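Local coordinates for aminomethyltransferase (PDB 3GIR), which is a member of the aminomethyltransferase family, combining a folate-binding domain with a C-terminal barrel domain, at residues A[100-105]-A[117-122]; A[113-118]-A[281-286]; A[126-131]-A[150-155]; A[272-277]-A[300-305]. All coordinates share one frame; numbering follows the deposited sequence. Where two conformers were deposited one is given.

Contact 1: residues A[100-105]-A[117-122]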
loop_
_atom_site.group_PDB
_atom_site.type_symbol
_atom_site.label_atom_id
_atom_site.label_comp_id
_atom_site.label_asym_id
_atom_site.label_seq_id
_atom_site.Cartn_x
_atom_site.Cartn_y
_atom_site.Cartn_z
ATOM N N TYR A 100 -7.289 -19.246 8.002
ATOM C CA TYR A 100 -6.027 -19.979 8.086
ATOM C C TYR A 100 -4.895 -19.295 7.339
ATOM O O TYR A 100 -3.772 -19.133 7.834
ATOM C CB TYR A 100 -6.246 -21.368 7.549
ATOM C CG TYR A 100 -4.975 -22.151 7.378
ATOM C CD1 TYR A 100 -4.221 -22.538 8.481
ATOM C CD2 TYR A 100 -4.512 -22.507 6.140
ATOM C CE1 TYR A 100 -3.052 -23.232 8.332
ATOM C CE2 TYR A 100 -3.350 -23.240 5.979
ATOM C CZ TYR A 100 -2.625 -23.619 7.118
ATOM O OH TYR A 100 -1.438 -24.289 6.998
ATOM N N ALA A 101 -5.202 -18.827 6.122
ATOM C CA ALA A 101 -4.154 -18.244 5.292
ATOM C C ALA A 101 -3.631 -16.953 5.822
ATOM O O ALA A 101 -2.442 -16.645 5.678
ATOM C CB ALA A 101 -4.615 -18.058 3.781
ATOM N N LEU A 102 -4.541 -16.154 6.388
ATOM C CA LEU A 102 -4.219 -14.789 6.850
ATOM C C LEU A 102 -4.635 -14.629 8.299
ATOM O O LEU A 102 -5.628 -15.264 8.711
ATOM C CB LEU A 102 -5.007 -13.749 6.054
ATOM C CG LEU A 102 -4.810 -13.771 4.552
ATOM C CD1 LEU A 102 -5.802 -12.811 3.834
ATOM C CD2 LEU A 102 -3.343 -13.403 4.158
ATOM N N PRO A 103 -4.025 -13.649 8.994
ATOM C CA PRO A 103 -4.429 -13.405 10.402
ATOM C C PRO A 103 -5.678 -12.527 10.520
ATOM O O PRO A 103 -5.626 -11.413 11.042
ATOM C CB PRO A 103 -3.196 -12.715 11.003
ATOM C CG PRO A 103 -2.607 -11.979 9.823
ATOM C CD PRO A 103 -2.889 -12.830 8.597
ATOM N N VAL A 104 -6.812 -13.084 10.090
ATOM C CA VAL A 104 -8.096 -12.414 10.062
ATOM C C VAL A 104 -9.140 -13.364 10.622
ATOM O O VAL A 104 -8.936 -14.575 10.677
ATOM C CB VAL A 104 -8.497 -12.008 8.605
ATOM C CG1 VAL A 104 -7.419 -11.113 7.946
ATOM C CG2 VAL A 104 -8.782 -13.253 7.702
ATOM N N ASP A 105 -10.222 -12.812 11.127
ATOM C CA ASP A 105 -11.433 -13.613 11.377
ATOM C C ASP A 105 -12.406 -13.296 10.243
ATOM O O ASP A 105 -13.191 -12.374 10.303
ATOM C CB ASP A 105 -12.057 -13.326 12.764
ATOM C CG ASP A 105 -13.184 -14.314 13.104
ATOM O OD1 ASP A 105 -13.651 -15.024 12.163
ATOM O OD2 ASP A 105 -13.617 -14.363 14.297
ATOM N N SER A 117 -4.337 -6.455 5.871
ATOM C CA SER A 117 -3.786 -7.656 6.449
ATOM C C SER A 117 -2.455 -7.993 5.783
ATOM O O SER A 117 -1.875 -7.195 5.034
ATOM C CB SER A 117 -4.745 -8.841 6.339
ATOM O OG SER A 117 -4.405 -9.850 7.262
ATOM N N TYR A 118 -1.954 -9.183 6.070
ATOM C CA TYR A 118 -0.693 -9.633 5.470
ATOM C C TYR A 118 -0.578 -11.131 5.445
ATOM O O TYR A 118 -1.069 -11.816 6.341
ATOM C CB TYR A 118 0.532 -9.017 6.219
ATOM C CG TYR A 118 0.307 -8.584 7.616
ATOM C CD1 TYR A 118 0.077 -9.513 8.609
ATOM C CD2 TYR A 118 0.402 -7.251 7.996
ATOM C CE1 TYR A 118 -0.092 -9.107 9.920
ATOM C CE2 TYR A 118 0.190 -6.863 9.302
ATOM C CZ TYR A 118 -0.036 -7.799 10.246
ATOM O OH TYR A 118 -0.190 -7.466 11.577
ATOM N N LEU A 119 0.083 -11.614 4.419
ATOM C CA LEU A 119 0.415 -13.015 4.277
ATOM C C LEU A 119 1.734 -13.226 5.041
ATOM O O LEU A 119 2.744 -12.652 4.692
ATOM C CB LEU A 119 0.587 -13.308 2.782
ATOM C CG LEU A 119 0.702 -14.738 2.410
ATOM C CD1 LEU A 119 -0.657 -15.539 2.613
ATOM C CD2 LEU A 119 1.285 -14.880 0.936
ATOM N N LEU A 120 1.738 -14.093 6.055
ATOM C CA LEU A 120 2.959 -14.323 6.844
ATOM C C LEU A 120 3.566 -15.635 6.494
ATOM O O LEU A 120 2.826 -16.615 6.177
ATOM C CB LEU A 120 2.554 -14.350 8.297
ATOM C CG LEU A 120 1.936 -13.126 8.854
ATOM C CD1 LEU A 120 1.654 -13.431 10.331
ATOM C CD2 LEU A 120 2.777 -11.857 8.712
ATOM N N ASN A 121 4.891 -15.695 6.569
ATOM C CA ASN A 121 5.579 -16.988 6.555
ATOM C C ASN A 121 5.605 -17.619 7.936
ATOM O O ASN A 121 5.059 -17.069 8.889
ATOM C CB ASN A 121 6.948 -16.873 5.936
ATOM C CG ASN A 121 7.938 -16.031 6.751
ATOM O OD1 ASN A 121 7.837 -15.924 7.939
ATOM N ND2 ASN A 121 8.893 -15.447 6.047
ATOM N N GLU A 122 6.266 -18.799 8.038
ATOM C CA GLU A 122 6.251 -19.611 9.250
ATOM C C GLU A 122 6.933 -18.892 10.421
ATOM O O GLU A 122 6.575 -19.137 11.577
ATOM C CB GLU A 122 6.933 -21.014 9.055
HETATM O O HOH W 1 -0.393 -15.733 7.298
HETATM O O HOH W 2 -5.017 -8.965 9.750
#

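Contact 2: residues A[113-118]-A[281-286]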
loop_
_atom_site.group_PDB
_atom_site.type_symbol
_atom_site.label_atom_id
_atom_site.label_comp_id
_atom_site.label_asym_id
_atom_site.label_seq_id
_atom_site.Cartn_x
_atom_site.Cartn_y
_atom_site.Cartn_z
ATOM N N GLN A 113 -17.030 -4.945 3.706
ATOM C CA GLN A 113 -15.970 -4.428 4.540
ATOM C C GLN A 113 -14.631 -4.902 4.023
ATOM O O GLN A 113 -14.475 -6.076 3.673
ATOM C CB GLN A 113 -16.110 -4.934 5.975
ATOM C CG GLN A 113 -17.190 -4.243 6.787
ATOM C CD GLN A 113 -17.087 -4.516 8.312
ATOM O OE1 GLN A 113 -16.644 -5.610 8.795
ATOM N NE2 GLN A 113 -17.493 -3.512 9.080
ATOM N N SER A 114 -13.671 -3.987 4.066
ATOM C CA SER A 114 -12.265 -4.232 3.714
ATOM C C SER A 114 -11.395 -4.172 4.963
ATOM O O SER A 114 -11.653 -3.385 5.889
ATOM C CB SER A 114 -11.728 -3.165 2.763
ATOM O OG SER A 114 -12.453 -3.125 1.566
ATOM N N ARG A 115 -10.340 -4.966 4.994
ATOM C CA ARG A 115 -9.354 -4.931 6.098
ATOM C C ARG A 115 -7.965 -5.057 5.541
ATOM O O ARG A 115 -7.727 -5.888 4.651
ATOM C CB ARG A 115 -9.564 -6.090 7.103
ATOM C CG ARG A 115 -10.623 -5.776 8.168
ATOM C CD ARG A 115 -10.603 -6.874 9.188
ATOM N NE ARG A 115 -9.553 -6.570 10.129
ATOM C CZ ARG A 115 -9.758 -6.076 11.351
ATOM N NH1 ARG A 115 -8.714 -5.783 12.108
ATOM N NH2 ARG A 115 -10.999 -5.905 11.839
ATOM N N TYR A 116 -7.056 -4.292 6.136
ATOM C CA TYR A 116 -5.635 -4.418 5.859
ATOM C C TYR A 116 -5.131 -5.645 6.562
ATOM O O TYR A 116 -5.467 -5.915 7.738
ATOM C CB TYR A 116 -4.866 -3.169 6.391
ATOM C CG TYR A 116 -3.383 -3.195 6.180
ATOM C CD1 TYR A 116 -2.825 -2.888 4.958
ATOM C CD2 TYR A 116 -2.528 -3.556 7.222
ATOM C CE1 TYR A 116 -1.422 -2.902 4.792
ATOM C CE2 TYR A 116 -1.151 -3.586 7.047
ATOM C CZ TYR A 116 -0.604 -3.235 5.860
ATOM O OH TYR A 116 0.796 -3.341 5.755
ATOM N N SER A 117 -4.337 -6.455 5.871
ATOM C CA SER A 117 -3.786 -7.656 6.449
ATOM C C SER A 117 -2.455 -7.993 5.783
ATOM O O SER A 117 -1.875 -7.195 5.034
ATOM C CB SER A 117 -4.745 -8.841 6.339
ATOM O OG SER A 117 -4.405 -9.850 7.262
ATOM N N TYR A 118 -1.954 -9.183 6.070
ATOM C CA TYR A 118 -0.693 -9.633 5.470
ATOM C C TYR A 118 -0.578 -11.131 5.445
ATOM O O TYR A 118 -1.069 -11.816 6.341
ATOM C CB TYR A 118 0.532 -9.017 6.219
ATOM C CG TYR A 118 0.307 -8.584 7.616
ATOM C CD1 TYR A 118 0.077 -9.513 8.609
ATOM C CD2 TYR A 118 0.402 -7.251 7.996
ATOM C CE1 TYR A 118 -0.092 -9.107 9.920
ATOM C CE2 TYR A 118 0.190 -6.863 9.302
ATOM C CZ TYR A 118 -0.036 -7.799 10.246
ATOM O OH TYR A 118 -0.190 -7.466 11.577
ATOM N N ALA A 281 -3.116 -4.598 13.021
ATOM C CA ALA A 281 -3.936 -5.261 11.996
ATOM C C ALA A 281 -4.515 -6.616 12.422
ATOM O O ALA A 281 -5.340 -7.177 11.670
ATOM C CB ALA A 281 -3.125 -5.406 10.682
ATOM N N VAL A 282 -4.052 -7.191 13.544
ATOM C CA VAL A 282 -4.484 -8.489 14.033
ATOM C C VAL A 282 -5.163 -8.250 15.372
ATOM O O VAL A 282 -4.473 -7.993 16.364
ATOM C CB VAL A 282 -3.323 -9.472 14.237
ATOM C CG1 VAL A 282 -3.793 -10.869 14.596
ATOM C CG2 VAL A 282 -2.451 -9.571 12.990
ATOM N N PRO A 283 -6.518 -8.270 15.390
ATOM C CA PRO A 283 -7.274 -8.027 16.642
ATOM C C PRO A 283 -7.029 -9.111 17.683
ATOM O O PRO A 283 -6.519 -10.179 17.369
ATOM C CB PRO A 283 -8.740 -7.991 16.197
ATOM C CG PRO A 283 -8.721 -7.850 14.691
ATOM C CD PRO A 283 -7.397 -8.426 14.211
ATOM N N LYS A 284 -7.311 -8.776 18.939
ATOM C CA LYS A 284 -7.090 -9.679 20.069
ATOM C C LYS A 284 -7.739 -11.041 19.869
ATOM O O LYS A 284 -7.124 -12.046 20.141
ATOM C CB LYS A 284 -7.585 -9.045 21.410
ATOM N N ASN A 285 -8.959 -11.094 19.363
ATOM C CA ASN A 285 -9.653 -12.395 19.220
ATOM C C ASN A 285 -8.928 -13.334 18.246
ATOM O O ASN A 285 -8.838 -14.548 18.426
ATOM C CB ASN A 285 -11.173 -12.235 18.886
ATOM C CG ASN A 285 -11.492 -12.049 17.372
ATOM O OD1 ASN A 285 -11.260 -10.972 16.800
ATOM N ND2 ASN A 285 -12.112 -13.088 16.743
ATOM N N VAL A 286 -8.335 -12.734 17.236
ATOM C CA VAL A 286 -7.613 -13.508 16.255
ATOM C C VAL A 286 -6.313 -14.016 16.844
ATOM O O VAL A 286 -5.864 -15.128 16.531
ATOM C CB VAL A 286 -7.332 -12.624 14.987
ATOM C CG1 VAL A 286 -6.457 -13.428 13.984
ATOM C CG2 VAL A 286 -8.675 -12.134 14.343
HETATM O O HOH W 3 -6.887 -5.197 9.790
HETATM O O HOH W 2 -5.017 -8.965 9.750
#

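Contact 3: residues A[126-131]-A[150-155]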
loop_
_atom_site.group_PDB
_atom_site.type_symbol
_atom_site.label_atom_id
_atom_site.label_comp_id
_atom_site.label_asym_id
_atom_site.label_seq_id
_atom_site.Cartn_x
_atom_site.Cartn_y
_atom_site.Cartn_z
ATOM N N ILE A 126 6.711 -10.919 6.750
ATOM C CA ILE A 126 5.631 -10.476 5.876
ATOM C C ILE A 126 5.957 -10.789 4.435
ATOM O O ILE A 126 6.788 -10.133 3.778
ATOM C CB ILE A 126 5.330 -8.980 6.078
ATOM C CG1 ILE A 126 4.815 -8.686 7.492
ATOM C CG2 ILE A 126 4.204 -8.475 5.049
ATOM C CD1 ILE A 126 4.841 -7.204 7.859
ATOM N N LEU A 127 5.300 -11.820 3.873
ATOM C CA LEU A 127 5.473 -12.145 2.448
ATOM C C LEU A 127 4.882 -11.036 1.540
ATOM O O LEU A 127 5.418 -10.769 0.474
ATOM C CB LEU A 127 4.744 -13.465 2.116
ATOM C CG LEU A 127 5.378 -14.665 2.869
ATOM C CD1 LEU A 127 4.499 -15.964 2.820
ATOM C CD2 LEU A 127 6.773 -14.946 2.190
ATOM N N ASP A 128 3.771 -10.456 1.962
ATOM C CA ASP A 128 3.087 -9.363 1.254
ATOM C C ASP A 128 2.073 -8.766 2.175
ATOM O O ASP A 128 1.500 -9.451 3.021
ATOM C CB ASP A 128 2.404 -9.812 -0.047
ATOM C CG ASP A 128 2.253 -8.655 -1.079
ATOM O OD1 ASP A 128 2.841 -7.581 -0.797
ATOM O OD2 ASP A 128 1.434 -8.820 -2.035
ATOM N N ASP A 129 1.829 -7.478 2.009
ATOM C CA ASP A 129 0.659 -6.880 2.665
ATOM C C ASP A 129 -0.468 -6.800 1.652
ATOM O O ASP A 129 -0.208 -6.786 0.429
ATOM C CB ASP A 129 0.945 -5.573 3.403
ATOM C CG ASP A 129 1.481 -4.482 2.606
ATOM O OD1 ASP A 129 1.956 -4.623 1.441
ATOM O OD2 ASP A 129 1.466 -3.348 3.240
ATOM N N LEU A 130 -1.704 -6.882 2.162
ATOM C CA LEU A 130 -2.847 -7.152 1.265
ATOM C C LEU A 130 -4.033 -6.394 1.806
ATOM O O LEU A 130 -4.073 -6.134 2.977
ATOM C CB LEU A 130 -3.150 -8.693 1.324
ATOM C CG LEU A 130 -2.145 -9.755 0.925
ATOM C CD1 LEU A 130 -2.472 -11.221 1.319
ATOM C CD2 LEU A 130 -1.919 -9.716 -0.597
ATOM N N ILE A 131 -5.057 -6.141 0.983
ATOM C CA ILE A 131 -6.347 -5.722 1.442
ATOM C C ILE A 131 -7.335 -6.809 1.052
ATOM O O ILE A 131 -7.409 -7.252 -0.129
ATOM C CB ILE A 131 -6.848 -4.389 0.843
ATOM C CG1 ILE A 131 -5.771 -3.311 0.947
ATOM C CG2 ILE A 131 -8.199 -4.021 1.416
ATOM C CD1 ILE A 131 -5.475 -2.956 2.373
ATOM N N GLN A 150 2.531 -13.035 -8.234
ATOM C CA GLN A 150 2.711 -14.440 -8.620
ATOM C C GLN A 150 3.010 -15.320 -7.426
ATOM O O GLN A 150 2.372 -16.368 -7.287
ATOM C CB GLN A 150 3.798 -14.562 -9.668
ATOM C CG GLN A 150 3.954 -15.921 -10.295
ATOM C CD GLN A 150 5.005 -15.899 -11.476
ATOM O OE1 GLN A 150 6.155 -15.438 -11.307
ATOM N NE2 GLN A 150 4.596 -16.392 -12.649
ATOM N N ALA A 151 3.955 -14.923 -6.584
ATOM C CA ALA A 151 4.267 -15.664 -5.320
ATOM C C ALA A 151 3.112 -15.729 -4.358
ATOM O O ALA A 151 2.890 -16.780 -3.759
ATOM C CB ALA A 151 5.443 -15.020 -4.572
ATOM N N ASP A 152 2.365 -14.637 -4.193
ATOM C CA ASP A 152 1.191 -14.624 -3.305
ATOM C C ASP A 152 0.184 -15.639 -3.827
ATOM O O ASP A 152 -0.343 -16.410 -3.046
ATOM C CB ASP A 152 0.455 -13.284 -3.250
ATOM C CG ASP A 152 1.214 -12.188 -2.591
ATOM O OD1 ASP A 152 2.277 -12.402 -1.979
ATOM O OD2 ASP A 152 0.694 -11.013 -2.716
ATOM N N PHE A 153 -0.134 -15.618 -5.118
ATOM C CA PHE A 153 -1.081 -16.556 -5.689
ATOM C C PHE A 153 -0.626 -18.009 -5.457
ATOM O O PHE A 153 -1.408 -18.832 -4.981
ATOM C CB PHE A 153 -1.309 -16.314 -7.159
ATOM C CG PHE A 153 -2.325 -17.278 -7.769
ATOM C CD1 PHE A 153 -3.692 -17.062 -7.598
ATOM C CD2 PHE A 153 -1.896 -18.371 -8.445
ATOM C CE1 PHE A 153 -4.598 -17.961 -8.157
ATOM C CE2 PHE A 153 -2.811 -19.270 -8.979
ATOM C CZ PHE A 153 -4.124 -19.035 -8.833
ATOM N N ALA A 154 0.649 -18.293 -5.685
ATOM C CA ALA A 154 1.129 -19.676 -5.504
ATOM C C ALA A 154 0.996 -20.132 -4.046
ATOM O O ALA A 154 0.566 -21.255 -3.779
ATOM C CB ALA A 154 2.531 -19.791 -6.015
ATOM N N GLU A 155 1.310 -19.243 -3.122
ATOM C CA GLU A 155 1.242 -19.563 -1.725
ATOM C C GLU A 155 -0.201 -19.690 -1.227
ATOM O O GLU A 155 -0.537 -20.624 -0.450
ATOM C CB GLU A 155 2.047 -18.576 -0.886
ATOM C CG GLU A 155 1.997 -18.896 0.614
ATOM C CD GLU A 155 2.687 -20.249 0.993
ATOM O OE1 GLU A 155 3.612 -20.686 0.250
ATOM O OE2 GLU A 155 2.214 -20.835 2.013
#

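Contact 4: residues A[272-277]-A[300-305]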
loop_
_atom_site.group_PDB
_atom_site.type_symbol
_atom_site.label_atom_id
_atom_site.label_comp_id
_atom_site.label_asym_id
_atom_site.label_seq_id
_atom_site.Cartn_x
_atom_site.Cartn_y
_atom_site.Cartn_z
ATOM N N THR A 272 8.843 -8.948 10.759
ATOM C CA THR A 272 7.569 -9.322 11.305
ATOM C C THR A 272 6.682 -8.102 11.501
ATOM O O THR A 272 7.189 -6.985 11.467
ATOM C CB THR A 272 7.732 -10.014 12.652
ATOM O OG1 THR A 272 8.129 -9.055 13.648
ATOM C CG2 THR A 272 8.688 -11.168 12.566
ATOM N N PRO A 273 5.364 -8.290 11.743
ATOM C CA PRO A 273 4.546 -7.134 12.004
ATOM C C PRO A 273 4.950 -6.425 13.300
ATOM O O PRO A 273 4.677 -5.248 13.444
ATOM C CB PRO A 273 3.109 -7.699 12.122
ATOM C CG PRO A 273 3.173 -8.909 11.281
ATOM C CD PRO A 273 4.550 -9.502 11.554
ATOM N N ILE A 274 5.618 -7.154 14.191
ATOM C CA ILE A 274 6.061 -6.585 15.444
ATOM C C ILE A 274 7.153 -5.574 15.131
ATOM O O ILE A 274 7.061 -4.418 15.582
ATOM C CB ILE A 274 6.541 -7.700 16.442
ATOM C CG1 ILE A 274 5.399 -8.715 16.784
ATOM C CG2 ILE A 274 7.079 -7.078 17.726
ATOM C CD1 ILE A 274 4.822 -9.652 15.566
ATOM N N ASP A 275 8.162 -5.981 14.351
ATOM C CA ASP A 275 9.250 -5.059 13.988
ATOM C C ASP A 275 8.662 -3.858 13.217
ATOM O O ASP A 275 9.082 -2.727 13.361
ATOM C CB ASP A 275 10.260 -5.757 13.057
ATOM C CG ASP A 275 10.802 -7.049 13.605
ATOM O OD1 ASP A 275 10.959 -7.100 14.856
ATOM O OD2 ASP A 275 11.109 -7.973 12.736
ATOM N N ALA A 276 7.697 -4.127 12.331
ATOM C CA ALA A 276 7.120 -3.119 11.477
ATOM C C ALA A 276 6.066 -2.221 12.089
ATOM O O ALA A 276 5.553 -1.321 11.440
ATOM C CB ALA A 276 6.544 -3.821 10.172
ATOM N N ALA A 277 5.746 -2.462 13.365
ATOM C CA ALA A 277 4.663 -1.751 14.057
ATOM C C ALA A 277 3.358 -1.762 13.279
ATOM O O ALA A 277 2.684 -0.722 13.138
ATOM C CB ALA A 277 5.065 -0.281 14.418
ATOM N N GLU A 300 5.039 -15.439 19.645
ATOM C CA GLU A 300 6.371 -15.392 20.291
ATOM C C GLU A 300 7.092 -14.058 20.065
ATOM O O GLU A 300 7.767 -13.525 20.949
ATOM C CB GLU A 300 7.270 -16.488 19.771
ATOM C CG GLU A 300 7.007 -17.815 20.460
ATOM C CD GLU A 300 7.504 -19.037 19.699
ATOM O OE1 GLU A 300 8.139 -18.887 18.619
ATOM O OE2 GLU A 300 7.240 -20.169 20.195
ATOM N N SER A 301 6.981 -13.516 18.862
ATOM C CA SER A 301 7.605 -12.219 18.592
ATOM C C SER A 301 6.968 -11.087 19.416
ATOM O O SER A 301 7.611 -10.115 19.832
ATOM C CB SER A 301 7.455 -11.931 17.092
ATOM O OG SER A 301 8.189 -10.797 16.773
ATOM N N LEU A 302 5.679 -11.183 19.626
ATOM C CA LEU A 302 4.930 -10.231 20.374
ATOM C C LEU A 302 5.384 -10.206 21.862
ATOM O O LEU A 302 5.486 -9.152 22.480
ATOM C CB LEU A 302 3.487 -10.641 20.281
ATOM C CG LEU A 302 2.373 -9.652 20.189
ATOM C CD1 LEU A 302 2.630 -8.525 19.218
ATOM C CD2 LEU A 302 1.130 -10.452 19.812
ATOM N N GLN A 303 5.640 -11.387 22.394
ATOM C CA GLN A 303 6.196 -11.548 23.741
ATOM C C GLN A 303 7.646 -11.091 23.861
ATOM O O GLN A 303 7.987 -10.374 24.788
ATOM C CB GLN A 303 6.099 -13.019 24.149
ATOM C CG GLN A 303 4.757 -13.374 24.784
ATOM C CD GLN A 303 4.600 -12.800 26.204
ATOM O OE1 GLN A 303 3.576 -12.177 26.532
ATOM N NE2 GLN A 303 5.616 -13.020 27.050
ATOM N N LYS A 304 8.502 -11.549 22.954
ATOM C CA LYS A 304 9.907 -11.172 22.935
ATOM C C LYS A 304 10.151 -9.674 22.624
ATOM O O LYS A 304 11.191 -9.134 23.042
ATOM C CB LYS A 304 10.720 -12.083 22.010
ATOM N N GLY A 305 9.218 -8.992 21.932
ATOM C CA GLY A 305 9.440 -7.602 21.486
ATOM C C GLY A 305 10.232 -7.476 20.179
ATOM O O GLY A 305 10.824 -8.439 19.669
HETATM O O HOH W 4 9.980 -9.693 15.342
#

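Contact 1: residues A[100-105]-A[117-122]
Pro103 lays its ring across strand 114-120 at Ser117 and Tyr118, and this proline and serine bury the most surface in the contact. The proline CD lies 3.1 Å from the carbonyl O of Tyr118, an oxygen that this packing buries and for which the model holds no polar partner. The next ring atom, CG, packs obliquely on the tyrosine ring, 3.8 Å from Tyr118 CE1. Ser117 carries its OG anti to the backbone N (chi1 -161°), which sends the hydroxyl in among aliphatic carbons: Val104 CG1 sits 3.3 Å from Ser117 OG, and Pro103 CD borders it too. A water lies 2.7 Å from Ser117 OG and may also donate to the carbonyl O of Pro103, though other acceptors compete for its protons. Leu102 adds the third patch. Its CD2 reaches Leu119 CD1 at 3.8 Å, the two leucine side chains crossing at about a right angle, and also brushes the Tyr118 carbonyl O. A second water bridges the two backbones, donating to Ala101 O at 2.8 Å and accepting from Leu120 N. Pro103 is the centre of an inverse gamma turn, closed by the bond from Val104 N to Leu102 O, so the chain bends sharply just where it leaves the helix and meets the strand. The contact thus joins the exit of helix 94-101 to strand 114-120, an outermost strand of its antiparallel sheet; Leu130 and Leu132 of the adjoining strand 126-136 pack against Leu102 and Val104, while Leu156 and Arg159 of helix 149-159 border Ala101 and Leu119.

Contact 2: residues A[113-118]-A[281-286]
Strand 114-120, an outermost strand of the five-stranded antiparallel sheet, meets the chain just ahead of helix 284-289 where Ala281 pushes its methyl between two tyrosines. Ala281 CB lies at the edge of the Tyr116 ring, 4.0 Å from CD2, and obliquely to the Tyr118 ring, 3.9 Å from CE2. Val282 comes at Tyr118 nearly at a right angle, its CG2 3.4 Å from the phenolic OH, whose hydrogen-bond partner is the carbonyl O of Leu278. The OH of Tyr116 is bound in turn to Asp129 on the neighbouring strand 126-136. Pro283 occupies the N-cap position of helix 284-289, so the contact lies where the linking chain turns into that helix. There Arg115, its chain bent at chi3 (84°), sets NH1 3.3 Å from Pro283 CG in an oblique approach. Water lines the seam: one molecule bridges the two backbones, donating to Tyr116 O at 2.6 Å and to Ala281 O at 3.1 Å, and accepts a weak bond from Arg115 NH1. The water beside Ser117 OG lies 2.6 Å from Ala281 O, which competes with the carbonyl O of Pro103 for its protons.

Contact 3: residues A[126-131]-A[150-155]
Asp128 and Asp152 bring their carboxyl groups together, OD2 of Asp128 only 2.4 Å from OD2 of Asp152. The two side chains cross at about a right angle, with their carboxyl planes turned 36° against each other. Asp152 also lays its head against the aliphatic part of its partner: its OD1 is 3.2 Å from Asp128 CB. On the strand, Asp128 is held with CG anti to the backbone N (chi1 -154°), which sets the carboxyl group against Asp152. On the helix, Asp152 has CG beside its own backbone N (chi1 -68°) and reaches back to the strand. The backbone N of Asn145 donates a hydrogen bond to Asp128 OD2, the oxygen that also faces Asp152.

Aliphatic side chains flank the acids. Leu130 CD2 makes a carbon-oxygen contact of 3.6 Å with Asp152 OD2, the leucine and aspartate side chains sliding past each other in opposite directions. At the corner of the chain, Leu127 CD1 lies 4.4 Å from Glu155 CG, while the carboxylate of Glu155 forms a salt bridge with Arg159 one turn further along the helix. Ala144 of strand 139-144 packs against Asp128, Leu130 and Asp152 alike, so the acids meet where this helix covers the antiparallel sheet.

The spacing of the two carboxyl oxygens is unusually short and has to be read with caution. Taken at face value, it suggests that an acid proton probably lies between the two groups, in a largely buried setting.

Contact 4: residues A[272-277]-A[300-305]
Ile274 covers Ser301 with most of its side chain and buries more surface than any other residue of the contact. Its CB and CG1 both lie 3.5 Å from Ser301 OG, and its CD1 reaches on to Ser301 CB at 3.8 Å. The same CG1 meets Leu302 CD1 at 3.7 Å, the isoleucine and leucine side chains crossing at about a right angle. CG1 stands beside the backbone N (chi1 -60°), which leaves the CG2 branch pointing along the other flank, toward the carbonyl O of Ser301 and the backbone of Gly305, where helix 295-304 has ended and phi turns positive.

Polar groups gather along one border of this patch. A single water lies 2.5 Å from Ser301 OG and 2.6 Å from Thr272 OG1, and donates to Asp275 OD1 at 2.8 Å, tying the loop to the helix through three side chains. Asp275 OD1 also receives the backbone N of Ser307, just past the helix, so the loop has a second, direct link to that part of the chain.

Within the loop the polar groups bind one another. Thr272 OG1 accepts from Asp275 N in a nearly straight bond (170°), and Thr272 N donates to Asp275 OD2, meeting it from above the carboxylate plane, 46° out of it. Each residue's side chain thus receives the other's backbone N-H. The bond from Asp275 N to Thr272 OG1 makes an ST motif, which overlaps a type I beta turn from Ile274 to Ala277, a compact surface loop leaning on the last turn of a helix.

Overall arrangement
Along the chain, contact 1 closes before contact 3 opens, contact 3 falls between the two segments of contact 2, and contacts 2 and 4 alternate their segments. Strand 114-120 is common to contacts 1 and 2, whose centres are about 9 Å apart and which share one water. Its neighbour, strand 126-136, carries contact 3, about 10 Å from contact 1 between centres. Contact 4 is at the surface, about 20 Å between centres from contact 3, yet Pro273 packs on Tyr118. Contacts 1 and 3 set helices 94-101 and 149-159 on one antiparallel sheet of the folate-binding domain; contacts 2 and 4 tie that sheet and a loop beside it to helices 284-289 and 295-304.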